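Anopheles Plasmodium-responsive Leucine-rich repeat protein 1B (Anopheles gambiae, PDB 4XGO) probably takes part in the mosquito's response to Plasmodium, through a leucine-rich repeat domain thought to bind partner proteins such as LRIM1. Local coordinates at residues Gln270-Gln275 against Lys288-His293; His302-Cys307 against His328-Tyr333; Asp332-Leu335 against Cys340-Glu343. All coordinates share one frame; numbering follows the deposited sequence.

Contact 1: Gln270-Gln275 against Lys288-His293; sequences QFDKLQ and KLSTSH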
ATOM      1  N   GLN A 270     -39.056   4.818 -23.900  1.00 37.77           N
ATOM      2  CA  GLN A 270     -37.621   4.518 -23.871  1.00 36.55           C
ATOM      3  C   GLN A 270     -37.120   3.894 -22.558  1.00 33.76           C
ATOM      4  O   GLN A 270     -36.301   2.968 -22.587  1.00 33.25           O
ATOM      5  CB  GLN A 270     -36.827   5.807 -24.121  1.00 37.19           C
ATOM      6  CG  GLN A 270     -35.321   5.625 -24.212  1.00 38.12           C
ATOM      7  CD  GLN A 270     -34.872   4.896 -25.463  1.00 39.83           C
ATOM      8  OE1 GLN A 270     -35.496   4.991 -26.516  1.00 41.29           O
ATOM      9  NE2 GLN A 270     -33.762   4.172 -25.352  1.00 40.30           N
ATOM     10  N   PHE A 271     -37.574   4.434 -21.427  1.00 31.22           N
ATOM     11  CA  PHE A 271     -37.006   4.099 -20.117  1.00 30.58           C
ATOM     12  C   PHE A 271     -37.930   3.242 -19.238  1.00 30.62           C
ATOM     13  O   PHE A 271     -37.657   3.080 -18.054  1.00 28.21           O
ATOM     14  CB  PHE A 271     -36.622   5.385 -19.348  1.00 30.18           C
ATOM     15  CG  PHE A 271     -35.500   6.192 -19.973  1.00 30.08           C
ATOM     16  CD1 PHE A 271     -34.541   5.607 -20.799  1.00 30.77           C
ATOM     17  CD2 PHE A 271     -35.380   7.545 -19.687  1.00 29.52           C
ATOM     18  CE1 PHE A 271     -33.514   6.358 -21.342  1.00 30.59           C
ATOM     19  CE2 PHE A 271     -34.354   8.301 -20.227  1.00 29.69           C
ATOM     20  CZ  PHE A 271     -33.426   7.713 -21.065  1.00 29.97           C
ATOM     21  N   ASP A 272     -38.992   2.681 -19.820  1.00 31.74           N
ATOM     22  CA  ASP A 272     -39.989   1.891 -19.066  1.00 34.30           C
ATOM     23  C   ASP A 272     -39.432   0.671 -18.321  1.00 34.02           C
ATOM     24  O   ASP A 272     -40.016   0.244 -17.314  1.00 36.55           O
ATOM     25  CB  ASP A 272     -41.124   1.410 -19.993  1.00 35.96           C
ATOM     26  CG  ASP A 272     -42.101   2.507 -20.338  1.00 37.35           C
ATOM     27  OD1 ASP A 272     -41.890   3.650 -19.877  1.00 37.94           O
ATOM     28  OD2 ASP A 272     -43.076   2.234 -21.077  1.00 38.25           O
ATOM     29  N   LYS A 273     -38.337   0.100 -18.813  1.00 32.43           N
ATOM     30  CA  LYS A 273     -37.740  -1.086 -18.169  1.00 31.46           C
ATOM     31  C   LYS A 273     -36.526  -0.810 -17.258  1.00 28.30           C
ATOM     32  O   LYS A 273     -35.978  -1.733 -16.644  1.00 26.59           O
ATOM     33  CB  LYS A 273     -37.418  -2.144 -19.229  1.00 33.12           C
ATOM     34  CG  LYS A 273     -38.683  -2.682 -19.894  1.00 35.02           C
ATOM     35  CD  LYS A 273     -38.384  -3.618 -21.059  1.00 36.56           C
ATOM     36  N   LEU A 274     -36.126   0.451 -17.129  1.00 25.32           N
ATOM     37  CA  LEU A 274     -35.069   0.793 -16.178  1.00 23.60           C
ATOM     38  C   LEU A 274     -35.530   0.566 -14.759  1.00 23.02           C
ATOM     39  O   LEU A 274     -36.667   0.862 -14.423  1.00 23.30           O
ATOM     40  CB  LEU A 274     -34.650   2.263 -16.295  1.00 22.55           C
ATOM     41  CG  LEU A 274     -33.853   2.656 -17.524  1.00 23.02           C
ATOM     42  CD1 LEU A 274     -33.559   4.138 -17.418  1.00 22.29           C
ATOM     43  CD2 LEU A 274     -32.565   1.853 -17.652  1.00 23.02           C
ATOM     44  N   GLN A 275     -34.632   0.055 -13.931  1.00 22.30           N
ATOM     45  CA  GLN A 275     -34.855  -0.016 -12.493  1.00 22.94           C
ATOM     46  C   GLN A 275     -34.095   1.046 -11.715  1.00 21.02           C
ATOM     47  O   GLN A 275     -34.552   1.491 -10.652  1.00 21.02           O
ATOM     48  CB  GLN A 275     -34.464  -1.412 -11.992  1.00 25.12           C
ATOM     49  CG  GLN A 275     -35.335  -2.488 -12.610  1.00 27.93           C
ATOM     50  CD  GLN A 275     -34.898  -3.891 -12.245  1.00 31.23           C
ATOM     51  OE1 GLN A 275     -34.245  -4.110 -11.225  1.00 34.22           O
ATOM     52  NE2 GLN A 275     -35.244  -4.847 -13.090  1.00 33.87           N
ATOM     53  N   LYS A 288     -38.875  13.868 -18.660  1.00 23.20           N
ATOM     54  CA  LYS A 288     -40.129  13.131 -18.654  1.00 25.15           C
ATOM     55  C   LYS A 288     -39.894  11.642 -18.469  1.00 25.69           C
ATOM     56  O   LYS A 288     -38.920  11.098 -18.967  1.00 24.30           O
ATOM     57  CB  LYS A 288     -40.870  13.339 -19.972  1.00 27.77           C
ATOM     58  CG  LYS A 288     -41.271  14.781 -20.223  1.00 29.66           C
ATOM     59  CD  LYS A 288     -41.934  14.937 -21.582  1.00 32.45           C
ATOM     60  CE  LYS A 288     -42.649  16.267 -21.684  1.00 34.46           C
ATOM     61  NZ  LYS A 288     -43.010  16.586 -23.097  1.00 36.59           N
ATOM     62  N   LEU A 289     -40.811  11.004 -17.746  1.00 27.70           N
ATOM     63  CA  LEU A 289     -40.895   9.552 -17.690  1.00 29.89           C
ATOM     64  C   LEU A 289     -42.367   9.155 -17.836  1.00 32.52           C
ATOM     65  O   LEU A 289     -43.264   9.943 -17.542  1.00 31.79           O
ATOM     66  CB  LEU A 289     -40.345   9.019 -16.365  1.00 29.91           C
ATOM     67  CG  LEU A 289     -38.846   9.122 -16.063  1.00 28.85           C
ATOM     68  CD1 LEU A 289     -38.579   8.608 -14.656  1.00 28.42           C
ATOM     69  CD2 LEU A 289     -38.004   8.356 -17.076  1.00 29.02           C
ATOM     70  N   SER A 290     -42.607   7.935 -18.303  1.00 35.59           N
ATOM     71  CA  SER A 290     -43.963   7.376 -18.320  1.00 39.06           C
ATOM     72  C   SER A 290     -44.308   6.860 -16.916  1.00 41.55           C
ATOM     73  O   SER A 290     -43.540   7.051 -15.975  1.00 43.51           O
ATOM     74  CB  SER A 290     -44.054   6.242 -19.337  1.00 40.40           C
ATOM     75  OG  SER A 290     -43.482   5.064 -18.799  1.00 41.16           O
ATOM     76  N   THR A 291     -45.446   6.190 -16.772  1.00 45.41           N
ATOM     77  CA  THR A 291     -45.916   5.754 -15.454  1.00 48.69           C
ATOM     78  C   THR A 291     -45.545   4.297 -15.137  1.00 51.26           C
ATOM     79  O   THR A 291     -46.381   3.532 -14.642  1.00 54.07           O
ATOM     80  CB  THR A 291     -47.445   5.912 -15.350  1.00 50.27           C
ATOM     81  OG1 THR A 291     -48.062   5.143 -16.386  1.00 53.01           O
ATOM     82  CG2 THR A 291     -47.853   7.368 -15.504  1.00 50.45           C
ATOM     83  N   SER A 292     -44.294   3.922 -15.400  1.00 51.05           N
ATOM     84  CA  SER A 292     -43.840   2.538 -15.220  1.00 52.56           C
ATOM     85  C   SER A 292     -43.534   2.218 -13.755  1.00 53.45           C
ATOM     86  O   SER A 292     -42.916   3.021 -13.050  1.00 55.94           O
ATOM     87  CB  SER A 292     -42.598   2.268 -16.076  1.00 52.78           C
ATOM     88  OG  SER A 292     -42.276   0.884 -16.112  1.00 53.26           O
ATOM     89  N   HIS A 293     -43.949   1.027 -13.317  1.00 53.73           N
ATOM     90  CA  HIS A 293     -43.743   0.570 -11.939  1.00 53.93           C
ATOM     91  C   HIS A 293     -42.397  -0.140 -11.726  1.00 53.03           C
ATOM     92  O   HIS A 293     -42.121  -0.622 -10.625  1.00 55.21           O
ATOM     93  CB  HIS A 293     -44.878  -0.379 -11.528  1.00 54.14           C
TER
HETATM   94  O   HOH W   1     -40.503   5.638 -18.273  1.00 38.40           O
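The phenyl ring of F271 receives L289 at its edge: methyl CD2 of L289 lies close to the ring plane, 3.8 Å from CD2 of F271, and the two side chains run roughly perpendicular to each other. Elsewhere round the ring, H266 meets it with the ring planes at about 40°, and F243, L254 and F287 add apolar contacts. Polar bonds take over one residue further on, toward the surface. With its OG anti to the backbone N (chi1 -170°), S292 reaches the backbone of D272 and donates to D272 O in the carbonyl plane, on a lone pair, at 2.6 Å. T294 OG1 adds a weak bond to this same carbonyl oxygen and is also bonded to S292 OG. The carboxylate of D272 is held separately. S290 OG donates to its OD1, although the modelled 2.4 Å is too short to be taken literally, and a water donates to OD1 at 2.9 Å while accepting from S290 N. F271 begins a type I turn that leads into the LxxLxL segment starting at L274, and the contact joins loops of successive coils, as in leucine-rich repeat solenoids.

Contact 2: His302-Cys307 against His328-Tyr333; sequences HNDWDC and HCKIDY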
ATOM      1  N   HIS A 302     -29.549  18.260  -7.195  1.00 14.16           N
ATOM      2  CA  HIS A 302     -28.510  19.094  -7.781  1.00 15.02           C
ATOM      3  C   HIS A 302     -28.689  19.233  -9.294  1.00 14.14           C
ATOM      4  O   HIS A 302     -27.793  18.881 -10.077  1.00 12.92           O
ATOM      5  CB  HIS A 302     -27.133  18.548  -7.430  1.00 16.75           C
ATOM      6  CG  HIS A 302     -26.876  18.563  -5.962  1.00 19.52           C
ATOM      7  ND1 HIS A 302     -26.222  19.607  -5.341  1.00 21.81           N
ATOM      8  CD2 HIS A 302     -27.250  17.711  -4.980  1.00 20.86           C
ATOM      9  CE1 HIS A 302     -26.165  19.374  -4.041  1.00 22.18           C
ATOM     10  NE2 HIS A 302     -26.780  18.231  -3.798  1.00 22.47           N
ATOM     11  N   ASN A 303     -29.882  19.706  -9.662  1.00 13.22           N
ATOM     12  CA  ASN A 303     -30.205  20.050 -11.035  1.00 13.16           C
ATOM     13  C   ASN A 303     -30.756  21.472 -11.082  1.00 13.94           C
ATOM     14  O   ASN A 303     -30.376  22.288 -10.238  1.00 13.90           O
ATOM     15  CB  ASN A 303     -31.122  18.992 -11.653  1.00 12.63           C
ATOM     16  CG  ASN A 303     -30.334  17.806 -12.205  1.00 12.10           C
ATOM     17  OD1 ASN A 303     -29.645  17.931 -13.215  1.00 11.64           O
ATOM     18  ND2 ASN A 303     -30.403  16.672 -11.534  1.00 11.44           N
ATOM     19  N   ASP A 304     -31.572  21.797 -12.086  1.00 14.67           N
ATOM     20  CA  ASP A 304     -32.153  23.137 -12.219  1.00 16.10           C
ATOM     21  C   ASP A 304     -33.623  23.035 -12.601  1.00 15.18           C
ATOM     22  O   ASP A 304     -34.074  23.638 -13.578  1.00 15.28           O
ATOM     23  CB  ASP A 304     -31.389  23.931 -13.276  1.00 18.03           C
ATOM     24  CG  ASP A 304     -30.002  24.301 -12.822  1.00 20.64           C
ATOM     25  OD1 ASP A 304     -29.869  25.240 -11.999  1.00 23.60           O
ATOM     26  OD2 ASP A 304     -29.038  23.657 -13.284  1.00 22.15           O
ATOM     27  N   TRP A 305     -34.378  22.295 -11.798  1.00 15.14           N
ATOM     28  CA  TRP A 305     -35.723  21.837 -12.181  1.00 15.51           C
ATOM     29  C   TRP A 305     -36.754  22.937 -12.335  1.00 16.81           C
ATOM     30  O   TRP A 305     -36.858  23.839 -11.501  1.00 17.28           O
ATOM     31  CB  TRP A 305     -36.305  20.862 -11.132  1.00 15.08           C
ATOM     32  CG  TRP A 305     -35.565  19.611 -11.048  1.00 14.42           C
ATOM     33  CD1 TRP A 305     -34.772  19.182 -10.015  1.00 14.17           C
ATOM     34  CD2 TRP A 305     -35.491  18.605 -12.054  1.00 14.42           C
ATOM     35  NE1 TRP A 305     -34.224  17.965 -10.320  1.00 13.71           N
ATOM     36  CE2 TRP A 305     -34.645  17.587 -11.566  1.00 14.00           C
ATOM     37  CE3 TRP A 305     -36.063  18.459 -13.319  1.00 14.98           C
ATOM     38  CZ2 TRP A 305     -34.333  16.453 -12.316  1.00 14.16           C
ATOM     39  CZ3 TRP A 305     -35.753  17.326 -14.060  1.00 15.12           C
ATOM     40  CH2 TRP A 305     -34.929  16.333 -13.551  1.00 14.63           C
ATOM     41  N   ASP A 306     -37.548  22.809 -13.387  1.00 17.97           N
ATOM     42  CA  ASP A 306     -38.825  23.507 -13.511  1.00 20.67           C
ATOM     43  C   ASP A 306     -39.846  22.745 -12.645  1.00 20.97           C
ATOM     44  O   ASP A 306     -39.946  21.514 -12.722  1.00 20.43           O
ATOM     45  CB  ASP A 306     -39.203  23.510 -14.991  1.00 22.88           C
ATOM     46  CG  ASP A 306     -40.601  23.942 -15.244  1.00 25.81           C
ATOM     47  OD1 ASP A 306     -40.829  25.173 -15.283  1.00 30.48           O
ATOM     48  OD2 ASP A 306     -41.450  23.057 -15.466  1.00 28.14           O
ATOM     49  N   CYS A 307     -40.565  23.458 -11.780  1.00 22.11           N
ATOM     50  CA  CYS A 307     -41.466  22.795 -10.823  1.00 23.54           C
ATOM     51  C   CYS A 307     -42.548  21.971 -11.518  1.00 23.98           C
ATOM     52  O   CYS A 307     -42.856  20.875 -11.086  1.00 24.11           O
ATOM     53  CB  CYS A 307     -42.117  23.810  -9.873  1.00 24.21           C
ATOM     54  SG  CYS A 307     -40.989  24.553  -8.679  1.00 25.50           S
ATOM     55  N   HIS A 328     -30.580  22.788   0.486  1.00 30.97           N
ATOM     56  CA  HIS A 328     -30.877  24.216   0.399  1.00 30.73           C
ATOM     57  C   HIS A 328     -30.967  24.570  -1.077  1.00 27.20           C
ATOM     58  O   HIS A 328     -30.336  23.923  -1.891  1.00 26.72           O
ATOM     59  CB  HIS A 328     -29.755  25.025   1.033  1.00 34.80           C
ATOM     60  CG  HIS A 328     -29.411  24.594   2.423  1.00 38.82           C
ATOM     61  ND1 HIS A 328     -30.307  24.674   3.469  1.00 42.18           N
ATOM     62  CD2 HIS A 328     -28.270  24.084   2.942  1.00 42.34           C
ATOM     63  CE1 HIS A 328     -29.734  24.226   4.572  1.00 42.61           C
ATOM     64  NE2 HIS A 328     -28.498  23.862   4.279  1.00 43.54           N
ATOM     65  N   CYS A 329     -31.762  25.575  -1.413  1.00 24.01           N
ATOM     66  CA  CYS A 329     -31.991  25.931  -2.805  1.00 22.69           C
ATOM     67  C   CYS A 329     -31.430  27.296  -3.070  1.00 24.08           C
ATOM     68  O   CYS A 329     -31.374  28.138  -2.171  1.00 24.18           O
ATOM     69  CB  CYS A 329     -33.481  25.967  -3.130  1.00 21.39           C
ATOM     70  SG  CYS A 329     -34.279  24.366  -2.891  1.00 20.36           S
ATOM     71  N   LYS A 330     -31.059  27.535  -4.325  1.00 23.96           N
ATOM     72  CA  LYS A 330     -30.598  28.854  -4.697  1.00 24.98           C
ATOM     73  C   LYS A 330     -31.784  29.805  -4.813  1.00 24.49           C
ATOM     74  O   LYS A 330     -32.947  29.399  -4.785  1.00 23.47           O
ATOM     75  CB  LYS A 330     -29.750  28.810  -5.973  1.00 26.60           C
ATOM     76  CG  LYS A 330     -30.503  28.573  -7.268  1.00 28.43           C
ATOM     77  CD  LYS A 330     -29.511  28.254  -8.380  1.00 29.99           C
ATOM     78  CE  LYS A 330     -30.156  28.323  -9.752  1.00 32.69           C
ATOM     79  NZ  LYS A 330     -29.203  27.880 -10.808  1.00 35.13           N
ATOM     80  N   ILE A 331     -31.484  31.094  -4.906  1.00 24.29           N
ATOM     81  CA  ILE A 331     -32.512  32.112  -4.945  1.00 24.05           C
ATOM     82  C   ILE A 331     -33.568  31.798  -6.016  1.00 23.96           C
ATOM     83  O   ILE A 331     -33.229  31.380  -7.134  1.00 23.91           O
ATOM     84  CB  ILE A 331     -31.880  33.513  -5.175  1.00 24.89           C
ATOM     85  CG1 ILE A 331     -32.888  34.618  -4.887  1.00 25.54           C
ATOM     86  CG2 ILE A 331     -31.287  33.616  -6.577  1.00 24.31           C
ATOM     87  CD1 ILE A 331     -32.270  35.997  -4.752  1.00 26.47           C
ATOM     88  N   ASP A 332     -34.835  31.980  -5.639  1.00 23.62           N
ATOM     89  CA  ASP A 332     -36.019  31.766  -6.492  1.00 23.77           C
ATOM     90  C   ASP A 332     -36.394  30.298  -6.730  1.00 22.79           C
ATOM     91  O   ASP A 332     -37.351  30.026  -7.466  1.00 23.31           O
ATOM     92  CB  ASP A 332     -35.919  32.520  -7.820  1.00 25.51           C
ATOM     93  CG  ASP A 332     -35.832  34.019  -7.624  1.00 27.19           C
ATOM     94  OD1 ASP A 332     -36.467  34.541  -6.680  1.00 28.49           O
ATOM     95  OD2 ASP A 332     -35.141  34.677  -8.420  1.00 30.15           O
ATOM     96  N   TYR A 333     -35.649  29.384  -6.114  1.00 21.68           N
ATOM     97  CA  TYR A 333     -35.982  27.960  -6.101  1.00 21.43           C
ATOM     98  C   TYR A 333     -36.462  27.596  -4.703  1.00 21.89           C
ATOM     99  O   TYR A 333     -36.053  28.209  -3.713  1.00 22.33           O
ATOM    100  CB  TYR A 333     -34.780  27.098  -6.475  1.00 21.05           C
ATOM    101  CG  TYR A 333     -34.431  27.130  -7.955  1.00 21.06           C
ATOM    102  CD1 TYR A 333     -33.936  28.294  -8.546  1.00 22.19           C
ATOM    103  CD2 TYR A 333     -34.575  26.000  -8.753  1.00 20.99           C
ATOM    104  CE1 TYR A 333     -33.618  28.335  -9.895  1.00 22.54           C
ATOM    105  CE2 TYR A 333     -34.269  26.032 -10.103  1.00 20.92           C
ATOM    106  CZ  TYR A 333     -33.779  27.194 -10.666  1.00 22.28           C
ATOM    107  OH  TYR A 333     -33.469  27.239 -12.012  1.00 24.21           O
TER
HETATM  108  O   HOH W   2     -34.983  26.199 -13.829  1.00 17.75           O
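Y333 and D304 bury the most surface here, with K330 third, and the three illustrate how a short loop can be fastened to the chain leading into strand 305-306 by one ring, one ion pair and one water. The Y333 ring leans against the backbone of 304-305 rather than against another side chain: its CE2 lies 4.0 Å from D304 C, which sits at the ring edge near its plane, and 3.7 Å from W305 O, which approaches obliquely. Beyond the ring, the phenol oxygen is coupled to the opposite backbone through a water, 2.6 Å from Y333 OH, that donates to D304 O at 2.7 Å. The loop carrying Y333 is a type II turn, closed by Y333 N bonding to K330 O at 3.0 Å, and this puts tyrosine and lysine on the same partner. K330, extended beyond CG, brings NZ to within 3.0 Å of D304 OD1; in this salt bridge NZ meets that oxygen nearly end-on, and the two side chains cross at about a right angle.

N303, W305 and C307, at every second position, resemble the motif that opens the C-terminal cap of many extracellular leucine-rich repeat domains. N303 bonds L300 O and L279 O through ND2 and I284 N through OD1, its CB sitting over the rim of one face of the W305 indole, whose NE1 is also bonded to L300 O. That indole points away from this contact, while W305 O, which Y333 CE2 packs against, is bonded to the backbone of K342. D306 caps helix 307-316, in whose first turn C307 pairs with C341; at the far end of the loop C329 is bridged to C340, just ahead of the exposed K330.

Contact 3: Asp332-Leu335 against Cys340-Glu343; sequences DYHL and CCKE
C341 O is met twice from 333-334: H334 N donates to it at 2.9 Å in a nearly straight bond (164°), and, more weakly, Y333 CA adds a CA-H...O contact of 3.3 Å. The reciprocal bond, C341 N to H334 O, is equally long and completes a hydrogen-bonded antiparallel pair; L335 and C340 form the neighbouring non-hydrogen-bonded pair. On the face shared by H334 and C341, the imidazole is gripped at both nitrogens. NE2 donates to E343 OE2 at 3.0 Å on the anti side, well out of the carboxylate plane, with ring and carboxylate planes 21° apart, while ND1 donates to L335 O from above its carbonyl plane. Together the two bonds fix the ring's rotation and, with the carboxylate so close, may favour its protonated form. E343 OE1 is salt-bridged to R311 of helix 307-316, and C341 SG lies over the imidazole face, 4.4 Å from its centroid. The Y333 ring bears instead on K342, whose CB makes a CH-pi contact over the ring centre at 3.6 Å; K342 CG, anti to the backbone N (chi1 -179°), starts an extended chain that passes the ring. L335 CD2 touches C340 SG at 4.0 Å. A two-stranded hairpin with adjacent cysteines, C341 bridged to C307 and C340 to C329, is consistent with the disulfide-bonded C-terminal cap of a leucine-rich repeat domain.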
ATOM      1  N   ASP A 332     -34.835  31.980  -5.639  1.00 23.62           N
ATOM      2  CA  ASP A 332     -36.019  31.766  -6.492  1.00 23.77           C
ATOM      3  C   ASP A 332     -36.394  30.298  -6.730  1.00 22.79           C
ATOM      4  O   ASP A 332     -37.351  30.026  -7.466  1.00 23.31           O
ATOM      5  CB  ASP A 332     -35.919  32.520  -7.820  1.00 25.51           C
ATOM      6  CG  ASP A 332     -35.832  34.019  -7.624  1.00 27.19           C
ATOM      7  OD1 ASP A 332     -36.467  34.541  -6.680  1.00 28.49           O
ATOM      8  OD2 ASP A 332     -35.141  34.677  -8.420  1.00 30.15           O
ATOM      9  N   TYR A 333     -35.649  29.384  -6.114  1.00 21.68           N
ATOM     10  CA  TYR A 333     -35.982  27.960  -6.101  1.00 21.43           C
ATOM     11  C   TYR A 333     -36.462  27.596  -4.703  1.00 21.89           C
ATOM     12  O   TYR A 333     -36.053  28.209  -3.713  1.00 22.33           O
ATOM     13  CB  TYR A 333     -34.780  27.098  -6.475  1.00 21.05           C
ATOM     14  CG  TYR A 333     -34.431  27.130  -7.955  1.00 21.06           C
ATOM     15  CD1 TYR A 333     -33.936  28.294  -8.546  1.00 22.19           C
ATOM     16  CD2 TYR A 333     -34.575  26.000  -8.753  1.00 20.99           C
ATOM     17  CE1 TYR A 333     -33.618  28.335  -9.895  1.00 22.54           C
ATOM     18  CE2 TYR A 333     -34.269  26.032 -10.103  1.00 20.92           C
ATOM     19  CZ  TYR A 333     -33.779  27.194 -10.666  1.00 22.28           C
ATOM     20  OH  TYR A 333     -33.469  27.239 -12.012  1.00 24.21           O
ATOM     21  N   HIS A 334     -37.341  26.608  -4.642  1.00 21.53           N
ATOM     22  CA  HIS A 334     -37.874  26.125  -3.387  1.00 22.12           C
ATOM     23  C   HIS A 334     -37.998  24.618  -3.443  1.00 20.39           C
ATOM     24  O   HIS A 334     -38.052  24.024  -4.519  1.00 18.44           O
ATOM     25  CB  HIS A 334     -39.246  26.752  -3.108  1.00 23.86           C
ATOM     26  CG  HIS A 334     -40.350  26.221  -3.978  1.00 26.11           C
ATOM     27  ND1 HIS A 334     -41.055  25.074  -3.672  1.00 28.12           N
ATOM     28  CD2 HIS A 334     -40.871  26.678  -5.142  1.00 27.56           C
ATOM     29  CE1 HIS A 334     -41.964  24.850  -4.605  1.00 28.40           C
ATOM     30  NE2 HIS A 334     -41.877  25.810  -5.507  1.00 28.27           N
ATOM     31  N   LEU A 335     -38.054  24.004  -2.276  1.00 19.93           N
ATOM     32  CA  LEU A 335     -38.138  22.552  -2.211  1.00 20.00           C
ATOM     33  C   LEU A 335     -39.542  22.062  -2.538  1.00 20.87           C
ATOM     34  O   LEU A 335     -40.538  22.607  -2.060  1.00 21.58           O
ATOM     35  CB  LEU A 335     -37.721  22.036  -0.843  1.00 19.85           C
ATOM     36  CG  LEU A 335     -36.277  22.277  -0.432  1.00 20.28           C
ATOM     37  CD1 LEU A 335     -36.106  22.159   1.072  1.00 21.13           C
ATOM     38  CD2 LEU A 335     -35.349  21.300  -1.135  1.00 19.47           C
ATOM     39  N   CYS A 340     -35.161  20.914  -5.262  1.00 16.31           N
ATOM     40  CA  CYS A 340     -35.300  22.330  -5.607  1.00 16.65           C
ATOM     41  C   CYS A 340     -35.926  22.520  -6.976  1.00 16.85           C
ATOM     42  O   CYS A 340     -35.568  21.823  -7.930  1.00 16.11           O
ATOM     43  CB  CYS A 340     -33.947  23.034  -5.624  1.00 17.29           C
ATOM     44  SG  CYS A 340     -33.177  23.034  -4.006  1.00 18.67           S
ATOM     45  N   CYS A 341     -36.836  23.475  -7.087  1.00 17.48           N
ATOM     46  CA  CYS A 341     -37.375  23.823  -8.381  1.00 18.90           C
ATOM     47  C   CYS A 341     -37.869  25.254  -8.397  1.00 19.48           C
ATOM     48  O   CYS A 341     -38.187  25.833  -7.353  1.00 18.88           O
ATOM     49  CB  CYS A 341     -38.500  22.856  -8.785  1.00 20.22           C
ATOM     50  SG  CYS A 341     -40.011  23.014  -7.779  1.00 22.32           S
ATOM     51  N   LYS A 342     -37.938  25.809  -9.601  1.00 20.72           N
ATOM     52  CA  LYS A 342     -38.386  27.184  -9.813  1.00 23.12           C
ATOM     53  C   LYS A 342     -39.713  27.169 -10.536  1.00 25.18           C
ATOM     54  O   LYS A 342     -39.892  26.430 -11.501  1.00 24.23           O
ATOM     55  CB  LYS A 342     -37.343  27.926 -10.639  1.00 24.54           C
ATOM     56  CG  LYS A 342     -37.649  29.391 -10.926  1.00 27.08           C
ATOM     57  CD  LYS A 342     -36.537  29.979 -11.766  1.00 29.55           C
ATOM     58  CE  LYS A 342     -36.746  31.460 -12.031  1.00 32.46           C
ATOM     59  NZ  LYS A 342     -35.884  31.874 -13.179  1.00 34.48           N
ATOM     60  N   GLU A 343     -40.649  27.996 -10.062  1.00 28.67           N
ATOM     61  CA  GLU A 343     -41.977  28.073 -10.652  1.00 32.40           C
ATOM     62  C   GLU A 343     -41.905  28.922 -11.919  1.00 35.41           C
ATOM     63  O   GLU A 343     -41.080  29.822 -12.016  1.00 35.79           O
ATOM     64  CB  GLU A 343     -42.967  28.695  -9.657  1.00 33.13           C
ATOM     65  CG  GLU A 343     -43.111  27.930  -8.344  1.00 33.45           C
ATOM     66  CD  GLU A 343     -43.971  26.683  -8.462  1.00 34.09           C
ATOM     67  OE1 GLU A 343     -44.440  26.366  -9.571  1.00 36.78           O
ATOM     68  OE2 GLU A 343     -44.183  26.009  -7.431  1.00 35.57           O
TER
HETATM   69  O   HOH W   3     -39.979  29.625  -7.769  1.00 38.53           O
HETATM   70  O   HOH W   4     -34.428  33.769 -11.046  1.00 55.72           O

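Overall arrangement
Contact 1 precedes the other two, which overlap in sequence, and the series runs from repeat to cap. Contact 1 joins loops of successive solenoid coils and is mainly a surface contact, though one aromatic residue is buried; its polar part relies on hydroxyls, a backbone carbonyl and water. Contacts 2 and 3, with centres about 4 Å apart, share D332 and Y333 and meet in the small sheet where strand 305-306 lies beside strand 339-342. Here two disulfides tie the contacts to each other. Contact 2 is partly buried and adds an ion pair; contact 3, at the surface, is held by strand pairing and a histidine-carboxylate bond. Contact 1 stays apart, its centre about 24 Å from that of contact 2.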